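Local coordinates for protein exoglucanase A (Cellulomonas fimi, PDB 7CBD) that hydrolyses beta-1,4-glucosidic linkages of cellulose with inversion of anomeric configuration, releasing cellobiose from non-reducing chain ends, through its family 6 catalytic domain, at residues G98-C101 with S106-E109; D100-A105 with T155-E160; I342-E347 with S351-S356; F229-A234 with F268-Y273. All blocks are in the same frame, centred on the assembly; numbering follows the deposited sequence.

Contact 1 of 4, residues G98-C101 with S106-E109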
loop_
_atom_site.group_PDB
_atom_site.type_symbol
_atom_site.label_atom_id
_atom_site.label_comp_id
_atom_site.label_asym_id
_atom_site.label_seq_id
_atom_site.Cartn_x
_atom_site.Cartn_y
_atom_site.Cartn_z
ATOM N N GLY A 98 -9.831 -13.789 -9.516
ATOM C CA GLY A 98 -10.222 -12.581 -10.220
ATOM C C GLY A 98 -9.564 -11.324 -9.694
ATOM O O GLY A 98 -10.140 -10.235 -9.802
ATOM N N ARG A 99 -8.354 -11.448 -9.140
ATOM C CA ARG A 99 -7.661 -10.327 -8.518
ATOM C C ARG A 99 -7.590 -9.130 -9.457
ATOM O O ARG A 99 -7.414 -9.277 -10.667
ATOM C CB ARG A 99 -6.234 -10.750 -8.161
ATOM C CG ARG A 99 -5.674 -10.065 -6.931
ATOM C CD ARG A 99 -4.239 -10.482 -6.658
ATOM N NE ARG A 99 -3.338 -9.946 -7.668
ATOM C CZ ARG A 99 -2.056 -10.273 -7.777
ATOM N NH1 ARG A 99 -1.504 -11.133 -6.926
ATOM N NH2 ARG A 99 -1.323 -9.733 -8.741
ATOM N N ASP A 100 -7.728 -7.935 -8.882
ATOM C CA ASP A 100 -7.593 -6.676 -9.621
ATOM C C ASP A 100 -8.562 -6.619 -10.803
ATOM O O ASP A 100 -8.169 -6.423 -11.952
ATOM C CB ASP A 100 -6.149 -6.450 -10.086
ATOM C CG ASP A 100 -5.139 -6.698 -8.991
ATOM O OD1 ASP A 100 -5.092 -5.915 -8.020
ATOM O OD2 ASP A 100 -4.388 -7.686 -9.089
ATOM N N CYS A 101 -9.852 -6.778 -10.497
ATOM C CA CYS A 101 -10.838 -6.996 -11.554
ATOM C C CYS A 101 -11.022 -5.801 -12.481
ATOM O O CYS A 101 -11.477 -5.986 -13.615
ATOM C CB CYS A 101 -12.179 -7.421 -10.962
ATOM S SG CYS A 101 -12.948 -6.208 -9.862
ATOM N N SER A 106 -5.696 -9.731 -17.272
ATOM C CA SER A 106 -5.910 -10.798 -16.295
ATOM C C SER A 106 -4.688 -10.804 -15.382
ATOM O O SER A 106 -3.707 -11.505 -15.629
ATOM C CB SER A 106 -6.118 -12.136 -16.993
ATOM O OG SER A 106 -7.171 -12.052 -17.936
ATOM N N ASN A 107 -4.757 -10.011 -14.311
ATOM C CA ASN A 107 -3.590 -9.808 -13.461
ATOM C C ASN A 107 -3.430 -10.895 -12.403
ATOM O O ASN A 107 -2.300 -11.190 -12.000
ATOM C CB ASN A 107 -3.655 -8.431 -12.799
ATOM C CG ASN A 107 -2.342 -8.036 -12.159
ATOM O OD1 ASN A 107 -2.283 -7.742 -10.966
ATOM N ND2 ASN A 107 -1.278 -8.029 -12.951
ATOM N N GLY A 108 -4.521 -11.494 -11.937
ATOM C CA GLY A 108 -4.441 -12.506 -10.894
ATOM C C GLY A 108 -4.267 -13.902 -11.474
ATOM O O GLY A 108 -4.887 -14.255 -12.475
ATOM N N GLU A 109 -3.416 -14.697 -10.820
ATOM C CA GLU A 109 -3.156 -16.054 -11.294
ATOM C C GLU A 109 -4.349 -16.988 -11.119
ATOM O O GLU A 109 -4.428 -18.000 -11.821
ATOM C CB GLU A 109 -1.922 -16.647 -10.615
ATOM C CG GLU A 109 -2.129 -16.935 -9.138
ATOM C CD GLU A 109 -0.892 -17.487 -8.457
ATOM O OE1 GLU A 109 0.162 -17.615 -9.119
ATOM O OE2 GLU A 109 -0.979 -17.791 -7.250
HETATM O O HOH W 1 -6.794 -8.412 -13.586
#

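Contact 2 of 4, residues D100-A105 with T155-E160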
loop_
_atom_site.group_PDB
_atom_site.type_symbol
_atom_site.label_atom_id
_atom_site.label_comp_id
_atom_site.label_asym_id
_atom_site.label_seq_id
_atom_site.Cartn_x
_atom_site.Cartn_y
_atom_site.Cartn_z
ATOM N N ASP A 100 -7.728 -7.935 -8.882
ATOM C CA ASP A 100 -7.593 -6.676 -9.621
ATOM C C ASP A 100 -8.562 -6.619 -10.803
ATOM O O ASP A 100 -8.169 -6.423 -11.952
ATOM C CB ASP A 100 -6.149 -6.450 -10.086
ATOM C CG ASP A 100 -5.139 -6.698 -8.991
ATOM O OD1 ASP A 100 -5.092 -5.915 -8.020
ATOM O OD2 ASP A 100 -4.388 -7.686 -9.089
ATOM N N CYS A 101 -9.852 -6.778 -10.497
ATOM C CA CYS A 101 -10.838 -6.996 -11.554
ATOM C C CYS A 101 -11.022 -5.801 -12.481
ATOM O O CYS A 101 -11.477 -5.986 -13.615
ATOM C CB CYS A 101 -12.179 -7.421 -10.962
ATOM S SG CYS A 101 -12.948 -6.208 -9.862
ATOM N N PHE A 102 -10.819 -4.642 -11.962
ATOM C CA PHE A 102 -10.817 -3.362 -12.817
ATOM C C PHE A 102 -9.584 -3.192 -13.833
ATOM O O PHE A 102 -9.684 -2.310 -14.621
ATOM C CB PHE A 102 -10.851 -2.172 -11.846
ATOM C CG PHE A 102 -11.251 -0.857 -12.462
ATOM C CD1 PHE A 102 -12.276 -0.781 -13.389
ATOM C CD2 PHE A 102 -10.623 0.315 -12.067
ATOM C CE1 PHE A 102 -12.647 0.437 -13.929
ATOM C CE2 PHE A 102 -10.992 1.533 -12.599
ATOM C CZ PHE A 102 -12.009 1.593 -13.526
ATOM N N ALA A 103 -8.526 -3.974 -13.720
ATOM C CA ALA A 103 -7.436 -3.901 -14.632
ATOM C C ALA A 103 -7.900 -4.463 -15.958
ATOM O O ALA A 103 -8.586 -5.413 -16.027
ATOM C CB ALA A 103 -6.290 -4.671 -14.058
ATOM N N LEU A 104 -7.547 -3.822 -17.058
ATOM C CA LEU A 104 -7.974 -4.411 -18.358
ATOM C C LEU A 104 -6.788 -5.299 -18.784
ATOM O O LEU A 104 -5.990 -4.944 -19.623
ATOM C CB LEU A 104 -8.468 -3.334 -19.342
ATOM N N ALA A 105 -6.763 -6.467 -18.175
ATOM C CA ALA A 105 -5.771 -7.511 -18.193
ATOM C C ALA A 105 -6.215 -8.520 -17.141
ATOM O O ALA A 105 -6.996 -8.179 -16.232
ATOM C CB ALA A 105 -4.452 -6.993 -17.722
ATOM N N THR A 155 -18.205 -1.719 -5.348
ATOM C CA THR A 155 -19.094 -0.575 -5.209
ATOM C C THR A 155 -18.736 0.589 -6.120
ATOM O O THR A 155 -19.484 1.572 -6.161
ATOM C CB THR A 155 -19.067 -0.069 -3.764
ATOM O OG1 THR A 155 -17.699 0.085 -3.365
ATOM C CG2 THR A 155 -19.758 -1.056 -2.836
ATOM N N THR A 156 -17.618 0.523 -6.829
ATOM C CA THR A 156 -17.213 1.571 -7.749
ATOM C C THR A 156 -17.022 1.089 -9.177
ATOM O O THR A 156 -17.203 1.874 -10.109
ATOM C CB THR A 156 -15.890 2.196 -7.292
ATOM O OG1 THR A 156 -14.880 1.179 -7.223
ATOM C CG2 THR A 156 -16.046 2.877 -5.933
ATOM N N ASN A 157 -16.644 -0.171 -9.370
ATOM C CA ASN A 157 -16.228 -0.681 -10.669
ATOM C C ASN A 157 -17.061 -1.874 -11.109
ATOM O O ASN A 157 -16.621 -2.647 -11.961
ATOM C CB ASN A 157 -14.745 -1.036 -10.634
ATOM C CG ASN A 157 -13.884 0.174 -10.408
ATOM O OD1 ASN A 157 -14.215 1.273 -10.872
ATOM N ND2 ASN A 157 -12.784 -0.001 -9.678
ATOM N N ILE A 158 -18.267 -2.021 -10.554
ATOM C CA ILE A 158 -19.102 -3.183 -10.835
ATOM C C ILE A 158 -19.681 -3.146 -12.241
ATOM O O ILE A 158 -20.275 -4.134 -12.679
ATOM C CB ILE A 158 -20.141 -3.390 -9.705
ATOM C CG1 ILE A 158 -20.598 -4.850 -9.604
ATOM C CG2 ILE A 158 -21.343 -2.475 -9.903
ATOM C CD1 ILE A 158 -19.504 -5.797 -9.184
ATOM N N SER A 159 -19.505 -2.034 -12.969
ATOM C CA SER A 159 -19.893 -1.983 -14.375
ATOM C C SER A 159 -18.966 -2.809 -15.253
ATOM O O SER A 159 -19.314 -3.088 -16.406
ATOM C CB SER A 159 -19.935 -0.538 -14.886
ATOM O OG SER A 159 -18.662 0.087 -14.795
ATOM N N GLU A 160 -17.799 -3.197 -14.747
ATOM C CA GLU A 160 -16.899 -4.053 -15.507
ATOM C C GLU A 160 -17.294 -5.510 -15.295
ATOM O O GLU A 160 -17.389 -5.953 -14.144
ATOM C CB GLU A 160 -15.457 -3.825 -15.072
ATOM C CG GLU A 160 -14.474 -4.935 -15.457
ATOM C CD GLU A 160 -14.463 -5.261 -16.946
ATOM O OE1 GLU A 160 -14.602 -4.341 -17.782
ATOM O OE2 GLU A 160 -14.309 -6.453 -17.282
#

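Contact 3 of 4, residues I342-E347 with S351-S356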
loop_
_atom_site.group_PDB
_atom_site.type_symbol
_atom_site.label_atom_id
_atom_site.label_comp_id
_atom_site.label_asym_id
_atom_site.label_seq_id
_atom_site.Cartn_x
_atom_site.Cartn_y
_atom_site.Cartn_z
ATOM N N ILE A 342 9.493 8.764 -1.794
ATOM C CA ILE A 342 9.276 8.070 -0.529
ATOM C C ILE A 342 8.660 9.026 0.487
ATOM O O ILE A 342 8.969 10.225 0.508
ATOM C CB ILE A 342 10.615 7.483 -0.046
ATOM C CG1 ILE A 342 11.010 6.298 -0.933
ATOM C CG2 ILE A 342 10.564 7.073 1.411
ATOM C CD1 ILE A 342 12.421 5.783 -0.709
ATOM N N GLY A 343 7.770 8.504 1.322
ATOM C CA GLY A 343 7.111 9.281 2.360
ATOM C C GLY A 343 7.707 9.074 3.739
ATOM O O GLY A 343 8.890 8.745 3.893
ATOM N N ARG A 344 6.875 9.274 4.761
ATOM C CA ARG A 344 7.320 9.132 6.141
ATOM C C ARG A 344 7.836 7.724 6.408
ATOM O O ARG A 344 7.258 6.730 5.956
ATOM C CB ARG A 344 6.150 9.422 7.082
ATOM C CG ARG A 344 5.779 10.890 7.177
ATOM C CD ARG A 344 6.625 11.599 8.217
ATOM N NE ARG A 344 6.377 11.109 9.573
ATOM C CZ ARG A 344 5.453 11.603 10.399
ATOM N NH1 ARG A 344 4.674 12.605 10.012
ATOM N NH2 ARG A 344 5.313 11.097 11.622
ATOM N N PHE A 345 8.924 7.637 7.163
ATOM C CA PHE A 345 9.433 6.337 7.553
ATOM C C PHE A 345 8.417 5.631 8.454
ATOM O O PHE A 345 7.651 6.278 9.180
ATOM C CB PHE A 345 10.756 6.494 8.301
ATOM C CG PHE A 345 11.957 6.685 7.402
ATOM C CD1 PHE A 345 11.817 7.079 6.073
ATOM C CD2 PHE A 345 13.233 6.472 7.899
ATOM C CE1 PHE A 345 12.942 7.249 5.258
ATOM C CE2 PHE A 345 14.342 6.633 7.095
ATOM C CZ PHE A 345 14.203 7.024 5.778
ATOM N N PRO A 346 8.383 4.303 8.423
ATOM C CA PRO A 346 7.478 3.570 9.316
ATOM C C PRO A 346 7.641 3.991 10.772
ATOM O O PRO A 346 8.748 4.253 11.246
ATOM C CB PRO A 346 7.889 2.112 9.098
ATOM C CG PRO A 346 8.356 2.105 7.646
ATOM C CD PRO A 346 9.096 3.407 7.492
ATOM N N GLU A 347 6.516 4.052 11.485
ATOM C CA GLU A 347 6.515 4.638 12.819
ATOM C C GLU A 347 5.249 4.217 13.548
ATOM O O GLU A 347 4.148 4.340 13.004
ATOM C CB GLU A 347 6.567 6.165 12.713
ATOM C CG GLU A 347 6.582 6.888 14.046
ATOM C CD GLU A 347 6.486 8.394 13.890
ATOM O OE1 GLU A 347 6.534 8.881 12.740
ATOM O OE2 GLU A 347 6.356 9.092 14.911
ATOM N N SER A 351 2.066 10.928 16.060
ATOM C CA SER A 351 1.322 11.956 16.769
ATOM C C SER A 351 0.792 13.007 15.799
ATOM O O SER A 351 1.246 13.127 14.657
ATOM C CB SER A 351 2.222 12.635 17.799
ATOM O OG SER A 351 3.250 13.347 17.143
ATOM N N GLY A 352 -0.187 13.776 16.276
ATOM C CA GLY A 352 -0.686 14.936 15.568
ATOM C C GLY A 352 -1.897 14.714 14.687
ATOM O O GLY A 352 -2.345 15.670 14.038
ATOM N N TYR A 353 -2.445 13.500 14.651
ATOM C CA TYR A 353 -3.527 13.147 13.736
ATOM C C TYR A 353 -4.608 12.356 14.467
ATOM O O TYR A 353 -5.031 11.286 14.025
ATOM C CB TYR A 353 -3.001 12.307 12.576
ATOM C CG TYR A 353 -1.741 12.824 11.922
ATOM C CD1 TYR A 353 -1.766 13.945 11.101
ATOM C CD2 TYR A 353 -0.528 12.173 12.108
ATOM C CE1 TYR A 353 -0.617 14.405 10.487
ATOM C CE2 TYR A 353 0.625 12.625 11.498
ATOM C CZ TYR A 353 0.577 13.743 10.695
ATOM O OH TYR A 353 1.735 14.191 10.095
ATOM N N ALA A 354 -5.091 12.893 15.590
ATOM C CA ALA A 354 -5.961 12.126 16.481
ATOM C C ALA A 354 -7.176 11.547 15.759
ATOM O O ALA A 354 -7.535 10.381 15.969
ATOM C CB ALA A 354 -6.402 12.997 17.656
ATOM N N ALA A 355 -7.818 12.338 14.897
ATOM C CA ALA A 355 -9.055 11.867 14.279
ATOM C C ALA A 355 -8.830 10.742 13.277
ATOM O O ALA A 355 -9.805 10.103 12.856
ATOM C CB ALA A 355 -9.806 13.028 13.627
ATOM N N SER A 356 -7.586 10.487 12.883
ATOM C CA SER A 356 -7.297 9.417 11.947
ATOM C C SER A 356 -7.106 8.071 12.631
ATOM O O SER A 356 -7.009 7.058 11.936
ATOM C CB SER A 356 -6.040 9.759 11.139
ATOM O OG SER A 356 -6.226 10.932 10.369
HETATM O O HOH W 2 3.662 12.715 13.480
HETATM O O HOH W 3 3.896 14.324 8.241
HETATM O O HOH W 4 4.833 11.147 15.588
#

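Contact 4 of 4, residues F229-A234 with F268-Y273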
loop_
_atom_site.group_PDB
_atom_site.type_symbol
_atom_site.label_atom_id
_atom_site.label_comp_id
_atom_site.label_asym_id
_atom_site.label_seq_id
_atom_site.Cartn_x
_atom_site.Cartn_y
_atom_site.Cartn_z
ATOM N N PHE A 229 -7.780 -1.153 9.454
ATOM C CA PHE A 229 -7.874 -0.870 8.027
ATOM C C PHE A 229 -6.608 -0.157 7.576
ATOM O O PHE A 229 -5.999 0.586 8.343
ATOM C CB PHE A 229 -9.118 -0.016 7.755
ATOM C CG PHE A 229 -10.388 -0.706 8.151
ATOM C CD1 PHE A 229 -11.084 -1.477 7.236
ATOM C CD2 PHE A 229 -10.860 -0.635 9.459
ATOM C CE1 PHE A 229 -12.236 -2.151 7.609
ATOM C CE2 PHE A 229 -12.003 -1.309 9.837
ATOM C CZ PHE A 229 -12.692 -2.061 8.911
ATOM N N VAL A 230 -6.207 -0.385 6.324
ATOM C CA VAL A 230 -4.984 0.216 5.793
ATOM C C VAL A 230 -5.277 0.900 4.461
ATOM O O VAL A 230 -5.913 0.311 3.576
ATOM C CB VAL A 230 -3.827 -0.807 5.680
ATOM C CG1 VAL A 230 -4.231 -2.048 4.894
ATOM C CG2 VAL A 230 -2.577 -0.160 5.102
ATOM N N SER A 231 -4.832 2.151 4.334
ATOM C CA SER A 231 -5.033 2.924 3.116
ATOM C C SER A 231 -3.714 3.167 2.391
ATOM O O SER A 231 -2.623 3.041 2.962
ATOM C CB SER A 231 -5.735 4.260 3.398
ATOM O OG SER A 231 -4.810 5.273 3.762
ATOM N N ASP A 232 -3.840 3.505 1.107
ATOM C CA ASP A 232 -2.746 3.943 0.250
ATOM C C ASP A 232 -1.791 2.816 -0.112
ATOM O O ASP A 232 -0.684 3.104 -0.606
ATOM C CB ASP A 232 -1.961 5.115 0.871
ATOM C CG ASP A 232 -1.662 6.245 -0.105
ATOM O OD1 ASP A 232 -2.211 6.282 -1.226
ATOM O OD2 ASP A 232 -0.876 7.138 0.302
ATOM N N VAL A 233 -2.159 1.542 0.103
ATOM C CA VAL A 233 -1.167 0.513 -0.201
ATOM C C VAL A 233 -0.832 0.494 -1.682
ATOM O O VAL A 233 -1.707 0.508 -2.565
ATOM C CB VAL A 233 -1.341 -0.859 0.483
ATOM C CG1 VAL A 233 -2.440 -0.920 1.544
ATOM C CG2 VAL A 233 -1.282 -1.998 -0.481
ATOM N N ALA A 234 0.459 0.542 -1.954
ATOM C CA ALA A 234 1.019 0.582 -3.294
ATOM C C ALA A 234 0.591 1.803 -4.086
ATOM O O ALA A 234 0.796 1.840 -5.297
ATOM C CB ALA A 234 0.749 -0.707 -4.079
ATOM N N PHE A 268 -8.538 15.193 0.124
ATOM C CA PHE A 268 -7.356 15.490 -0.674
ATOM C C PHE A 268 -6.141 14.675 -0.248
ATOM O O PHE A 268 -5.111 14.713 -0.932
ATOM C CB PHE A 268 -6.956 16.962 -0.520
ATOM C CG PHE A 268 -7.926 17.964 -1.106
ATOM C CD1 PHE A 268 -9.078 17.590 -1.784
ATOM C CD2 PHE A 268 -7.645 19.316 -0.974
ATOM C CE1 PHE A 268 -9.929 18.557 -2.314
ATOM C CE2 PHE A 268 -8.482 20.277 -1.504
ATOM C CZ PHE A 268 -9.629 19.901 -2.170
ATOM N N ASP A 269 -6.211 13.976 0.877
ATOM C CA ASP A 269 -5.037 13.289 1.399
ATOM C C ASP A 269 -5.487 12.166 2.318
ATOM O O ASP A 269 -6.674 12.018 2.616
ATOM C CB ASP A 269 -4.069 14.263 2.090
ATOM C CG ASP A 269 -4.716 15.047 3.217
ATOM O OD1 ASP A 269 -5.441 14.435 4.020
ATOM O OD2 ASP A 269 -4.471 16.274 3.314
ATOM N N GLU A 270 -4.515 11.372 2.762
ATOM C CA GLU A 270 -4.833 10.143 3.472
ATOM C C GLU A 270 -5.101 10.365 4.950
ATOM O O GLU A 270 -5.812 9.561 5.559
ATOM C CB GLU A 270 -3.740 9.095 3.241
ATOM C CG GLU A 270 -3.653 8.640 1.781
ATOM C CD GLU A 270 -4.954 8.025 1.282
ATOM O OE1 GLU A 270 -5.251 6.873 1.657
ATOM O OE2 GLU A 270 -5.691 8.694 0.523
ATOM N N ILE A 271 -4.562 11.432 5.543
ATOM C CA ILE A 271 -4.977 11.792 6.897
ATOM C C ILE A 271 -6.474 12.065 6.926
ATOM O O ILE A 271 -7.208 11.540 7.771
ATOM C CB ILE A 271 -4.160 12.989 7.421
ATOM C CG1 ILE A 271 -2.713 12.570 7.715
ATOM C CG2 ILE A 271 -4.816 13.599 8.661
ATOM C CD1 ILE A 271 -2.581 11.458 8.729
ATOM N N ASP A 272 -6.955 12.876 5.986
ATOM C CA ASP A 272 -8.380 13.174 5.962
ATOM C C ASP A 272 -9.196 11.939 5.603
ATOM O O ASP A 272 -10.281 11.724 6.154
ATOM C CB ASP A 272 -8.654 14.335 5.008
ATOM C CG ASP A 272 -8.016 15.637 5.478
ATOM O OD1 ASP A 272 -7.635 15.727 6.664
ATOM O OD2 ASP A 272 -7.885 16.575 4.667
ATOM N N TYR A 273 -8.673 11.106 4.701
ATOM C CA TYR A 273 -9.397 9.918 4.272
ATOM C C TYR A 273 -9.538 8.909 5.409
ATOM O O TYR A 273 -10.619 8.352 5.619
ATOM C CB TYR A 273 -8.698 9.301 3.055
ATOM C CG TYR A 273 -9.362 8.037 2.580
ATOM C CD1 TYR A 273 -10.679 8.044 2.127
ATOM C CD2 TYR A 273 -8.678 6.829 2.592
ATOM C CE1 TYR A 273 -11.292 6.872 1.711
ATOM C CE2 TYR A 273 -9.281 5.660 2.186
ATOM C CZ TYR A 273 -10.592 5.688 1.749
ATOM O OH TYR A 273 -11.222 4.536 1.352
#

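Contact 1 of 4, residues G98-C101 with S106-E109
Arg99 and Asn107 share the one direct hydrogen bond between 98-101 and 106-109. Arg99 NH2 donates to Asn107 OD1 at 3.1 Å, with an almost straight N-H...O angle of 169°. The oxygen lies in the guanidinium plane, but the donor stands well above the carbonyl plane, since guanidinium and amide are turned 57° apart. Beside it, Arg99 NE forms a salt bridge with Asp100 OD2 at 2.9 Å, between neighbours in the same segment, meeting the carboxylate on its syn side. Asp100 OD2 and Asn107 OD1 are only 2.8 Å apart; both are acceptors, and both gather at the edge of this guanidinium. Arg99 NH1 hydrogen-bonds the backbone oxygens of Tyr94 and Asp55, which helps fix the group's rotation. Packing adds Gly108, whose CA is 3.7 Å from Arg99 CB and lies above one guanidinium face, toward its rim. A water accepts from Asn107 N at 2.7 Å and lies within hydrogen-bonding distance of Asp100 O, at 2.9 Å. The other carboxylate oxygen, Asp100 OD1, bonds Tyr94 OH and lies near Asp149, the predicted proton donor. The arrangement belongs to the loop after strand 87-93 that borders the probable catalytic centre of this family 6 glycosidase.

Contact 2 of 4, residues D100-A105 with T155-E160
Asn157 lies flat over the ring of Phe102, an amide-on-aromatic stack that joins two type I beta turns. The stack is described for one of the two Phe102 conformers. One turn runs from Asp100 to Ala103, in the loop after strand 87-93. The other runs from Asn157 to Glu160 and leads into helix 161-182. The Cys101-Cys163 disulfide ties the same two regions covalently. The side chain of Asn157 can be followed outward. Its CB makes a CH-pi contact over the ring face, 4.2 Å from the centroid of Phe102. The next atom, CG, stands above the middle of the ring, 3.5 Å from both Phe102 CG and Phe102 CD1. There the chain forks. OD1 reaches the far part of the ring, 3.5 Å from Phe102 CZ. ND2 covers the near part and comes to 3.2 Å from Phe102 CD2. The amide and ring planes differ by only 12°, so all the amide atoms stay close to one face. Placing CG beside the backbone N (chi1 -64°) sends the amide across the ring. The amide is also held from outside: ND2 hydrogen-bonds Asn153 OD1. This helps set which end of the amide lies over the CB side of the ring. Phe102 in turn has a cation-pi partner in Lys397, and its side chain comes within about 5 Å of that of Asp149, the predicted proton donor. Glu160 is the N-cap of the helix, with OE2 bonded to Ala162 N. In one of its two conformers its CG packs 3.7 Å from Cys101 O.

Contact 3 of 4, residues I342-E347 with S351-S356
Arg344 meets Tyr353 directly and Ser351 through water, while Glu347, in the same segment as Arg344, joins through a further water. Ser351 comes first along 351-356, and in the conformer described it uses its backbone. Its N donates at 2.8 Å to a water that donates to Glu347 OE2. The second leg is short, 2.6 Å from the water to Glu347 OE2. The carbonyl is used as well: Ser351 O accepts at 2.7 Å from another water, which is held by Arg344 NH2. That same NH2 has a charged partner in its own segment. It makes a salt bridge with Glu347 OE1 at 2.8 Å, close to straight at 163°, with the carboxylate oxygen in the guanidinium plane. This bond helps hold one edge of the guanidinium, while NH1 faces the second segment. The fold explains the meeting. Strand 347-348 pairs antiparallel with strand 358-362, an edge addition to the barrel sheet of this family 6 domain, and 351-356 lies in the connection between them. After Gly352 the chain reaches Tyr353, whose ring edge faces the arginine. Arg344 NH1 and Tyr353 OH lie 3.3 Å apart. A third water bridges the two, 2.6 Å from Arg344 NH1 and 2.9 Å from Tyr353 OH. The folded arginine chain, bent at chi2 (-86°) and again at chi3, carries NH1 there. Further back, the Tyr353 side chain packs on Leu358, Phe361 and Ile271. The 3-10 turn of Ala354 to Ser356 follows, with Ser356 N bonded to Tyr353 O. Ser356 OG then binds Ile271 O on helix 270-283.

Contact 4 of 4, residues F229-A234 with F268-Y273
The beta-alpha-beta crossover from strand 228-231 through helix 270-283 to strand 291-295 is joined here, where Ser231 at the strand end meets Glu270 in the first turn of the helix. Ser231 OG donates to Glu270 OE1 at 2.7 Å. The hydroxyl arrives on the anti side of the carboxylate, 19° out of its plane. It sits between the backbone N and the carbonyl carbon (chi1 86°), which directs it at the acid. Ser231 CB is close too, 3.2 Å from Glu270 OE1. The glutamate chain bends at chi2, and this bend brings Glu270 CG against the residue after Ser231, 3.5 Å from Asp232 OD2. The two carboxylates lie near each other, with Asp232 OD1 and Glu270 OE1 4.2 Å apart. Both are buried, and other polar groups hold them: Asn299 ND2 bonds Asp232 OD2, and Ser196 OG bonds Glu270 OE2. Strand 228-231 runs parallel to barrel strand 291-295, and the helix start packs on the end of 228-231. Asp269 is the N-cap of that helix. Its OD1 accepts from Asp272 N at 2.9 Å, a nearly straight bond of 166°. One turn further, Tyr273 turns its ring edge to the serine, with CD2 4.0 Å from Ser231 CB. Its OH hydrogen-bonds Ile193 O, outside the contact.

Contact 4 is the buried one, a strand end against a helix start. Contacts 1 and 2 are partly buried, and contact 3 is on the surface. The chemistry follows. Contact 4 pairs a buried glutamate with a serine hydroxyl in a direct bond, with an aspartate nearby, while contact 3 relies on three water bridges. Contacts 1 and 2 share Asp100 and Cys101 and use the same loop, but contact 1 is held by an arginine and contact 2 by a flat stack. Their centres lie about 10 Å apart, and each brings one side chain near the predicted proton donor. Contact 3 is on the opposite side of the chain's centre from both. It touches contact 4 at the helix start.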